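Long-range contact in albumin-1 (Psophocarpus tetragonolobus, PDB 1WBA), which serves as a 2S seed storage protein of the winged bean and belongs to the Kunitz-type protease inhibitor family: residues N11-R16 and T57-E62. Sequence-based numbering, arbitrary orientation.
Sequences NKLVNR and TSISSE
The side-chain amide of N15 spans the N-H and the hydroxyl of S61. The backbone N of S61 donates to N15 OD1 at 2.9 Å, coming in tilted 24° from the carbonyl plane. N15 ND2 donates a hydrogen bond to S61 OG at 3.1 Å, with an N-H...O angle of 155°. Since the N-H of S61 can only donate, it sets OD1 on its side and leaves ND2 for the hydroxyl. The N15 chain reaches S61 because CG stands anti to the backbone N (chi1 -171°). One residue on, the backbone N of R16 donates to the carbonyl O of I59 at 2.7 Å. S60 lies between these anchors, with its OG against the aliphatic part of R16, 3.4 Å from CG. Apart from the polar bonds, L13 CD2 meets I59 CD1 at 4.3 Å, and both side chains also touch F169 of strand 166-171.

N15 ND2 has a further partner in the carbonyl O of P69. S61 OG in turn bonds the carbonyl O of D63, which helps place the hydroxyl. R16 turns its guanidinium to Q68, where NE bonds OE1.

The loop of 11-16 thus docks at the end of strand 56-61, just before the chain enters strand 17-23, the antiparallel neighbour of 56-61. The arrangement joins a loop to a strand end in the beta-trefoil fold of the Kunitz-type inhibitors.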
loop_
_atom_site.group_PDB
_atom_site.type_symbol
_atom_site.label_atom_id
_atom_site.label_comp_id
_atom_site.label_asym_id
_atom_site.label_seq_id
_atom_site.Cartn_x
_atom_site.Cartn_y
_atom_site.Cartn_z
ATOM N N ASN A 11 -0.747 13.794 -14.157
ATOM C CA ASN A 11 0.085 13.098 -15.115
ATOM C C ASN A 11 -0.046 11.594 -14.841
ATOM O O ASN A 11 -0.346 11.196 -13.719
ATOM C CB ASN A 11 1.534 13.527 -14.964
ATOM C CG ASN A 11 1.732 14.985 -15.271
ATOM O OD1 ASN A 11 2.241 15.731 -14.447
ATOM N ND2 ASN A 11 1.314 15.407 -16.450
ATOM N N LYS A 12 0.125 10.762 -15.865
ATOM C CA LYS A 12 0.044 9.315 -15.669
ATOM C C LYS A 12 1.190 8.834 -14.787
ATOM O O LYS A 12 2.309 9.355 -14.861
ATOM C CB LYS A 12 0.117 8.573 -16.994
ATOM C CG LYS A 12 -0.999 8.896 -17.950
ATOM C CD LYS A 12 -0.742 8.110 -19.201
ATOM C CE LYS A 12 -1.683 8.456 -20.313
ATOM N NZ LYS A 12 -1.292 7.683 -21.527
ATOM N N LEU A 13 0.899 7.851 -13.942
ATOM C CA LEU A 13 1.911 7.293 -13.066
ATOM C C LEU A 13 2.914 6.575 -13.954
ATOM O O LEU A 13 2.540 5.977 -14.956
ATOM C CB LEU A 13 1.286 6.291 -12.097
ATOM C CG LEU A 13 1.307 6.632 -10.610
ATOM C CD1 LEU A 13 0.609 7.946 -10.373
ATOM C CD2 LEU A 13 0.660 5.517 -9.809
ATOM N N VAL A 14 4.181 6.650 -13.593
ATOM C CA VAL A 14 5.215 6.009 -14.370
ATOM C C VAL A 14 5.596 4.708 -13.690
ATOM O O VAL A 14 5.839 4.684 -12.491
ATOM C CB VAL A 14 6.463 6.923 -14.503
ATOM C CG1 VAL A 14 7.619 6.149 -15.122
ATOM C CG2 VAL A 14 6.127 8.143 -15.346
ATOM N N ASN A 15 5.642 3.635 -14.473
ATOM C CA ASN A 15 5.999 2.324 -13.963
ATOM C C ASN A 15 7.407 2.393 -13.339
ATOM O O ASN A 15 8.345 2.889 -13.973
ATOM C CB ASN A 15 5.936 1.293 -15.097
ATOM C CG ASN A 15 6.093 -0.143 -14.609
ATOM O OD1 ASN A 15 6.094 -0.430 -13.396
ATOM N ND2 ASN A 15 6.207 -1.061 -15.555
ATOM N N ARG A 16 7.509 1.952 -12.081
ATOM C CA ARG A 16 8.749 1.931 -11.295
ATOM C C ARG A 16 9.123 3.294 -10.730
ATOM O O ARG A 16 10.211 3.471 -10.182
ATOM C CB ARG A 16 9.924 1.367 -12.110
ATOM C CG ARG A 16 9.859 -0.135 -12.327
ATOM C CD ARG A 16 10.946 -0.606 -13.275
ATOM N NE ARG A 16 10.404 -0.749 -14.620
ATOM C CZ ARG A 16 10.808 -0.058 -15.679
ATOM N NH1 ARG A 16 11.784 0.836 -15.569
ATOM N NH2 ARG A 16 10.192 -0.224 -16.844
ATOM N N THR A 57 7.229 5.491 -1.931
ATOM C CA THR A 57 7.247 4.114 -2.388
ATOM C C THR A 57 7.413 4.026 -3.910
ATOM O O THR A 57 6.968 4.916 -4.649
ATOM C CB THR A 57 5.896 3.404 -2.075
ATOM O OG1 THR A 57 4.810 4.255 -2.468
ATOM C CG2 THR A 57 5.756 3.096 -0.595
ATOM N N SER A 58 8.108 2.994 -4.373
ATOM C CA SER A 58 8.213 2.750 -5.813
ATOM C C SER A 58 7.020 1.851 -6.105
ATOM O O SER A 58 6.678 0.966 -5.288
ATOM C CB SER A 58 9.482 1.988 -6.165
ATOM O OG SER A 58 10.604 2.719 -5.732
ATOM N N ILE A 59 6.374 2.091 -7.240
ATOM C CA ILE A 59 5.217 1.310 -7.654
ATOM C C ILE A 59 5.604 0.702 -9.006
ATOM O O ILE A 59 5.888 1.428 -9.967
ATOM C CB ILE A 59 3.961 2.211 -7.754
ATOM C CG1 ILE A 59 3.714 2.882 -6.396
ATOM C CG2 ILE A 59 2.756 1.386 -8.185
ATOM C CD1 ILE A 59 2.595 3.854 -6.370
ATOM N N SER A 60 5.687 -0.625 -9.046
ATOM C CA SER A 60 6.119 -1.351 -10.244
ATOM C C SER A 60 5.187 -2.464 -10.668
ATOM O O SER A 60 4.520 -3.077 -9.838
ATOM C CB SER A 60 7.491 -1.991 -9.974
ATOM O OG SER A 60 8.398 -1.039 -9.447
ATOM N N SER A 61 5.169 -2.758 -11.964
ATOM C CA SER A 61 4.354 -3.853 -12.434
ATOM C C SER A 61 4.990 -5.131 -11.864
ATOM O O SER A 61 6.219 -5.253 -11.754
ATOM C CB SER A 61 4.324 -3.905 -13.969
ATOM O OG SER A 61 5.626 -3.930 -14.508
ATOM N N GLU A 62 4.140 -6.044 -11.421
ATOM C CA GLU A 62 4.596 -7.305 -10.877
ATOM C C GLU A 62 5.294 -8.098 -11.989
ATOM O O GLU A 62 6.325 -8.715 -11.767
ATOM C CB GLU A 62 3.393 -8.068 -10.310
ATOM C CG GLU A 62 3.669 -9.516 -10.027
ATOM C CD GLU A 62 2.501 -10.225 -9.418
ATOM O OE1 GLU A 62 1.498 -10.461 -10.106
ATOM O OE2 GLU A 62 2.599 -10.554 -8.231
#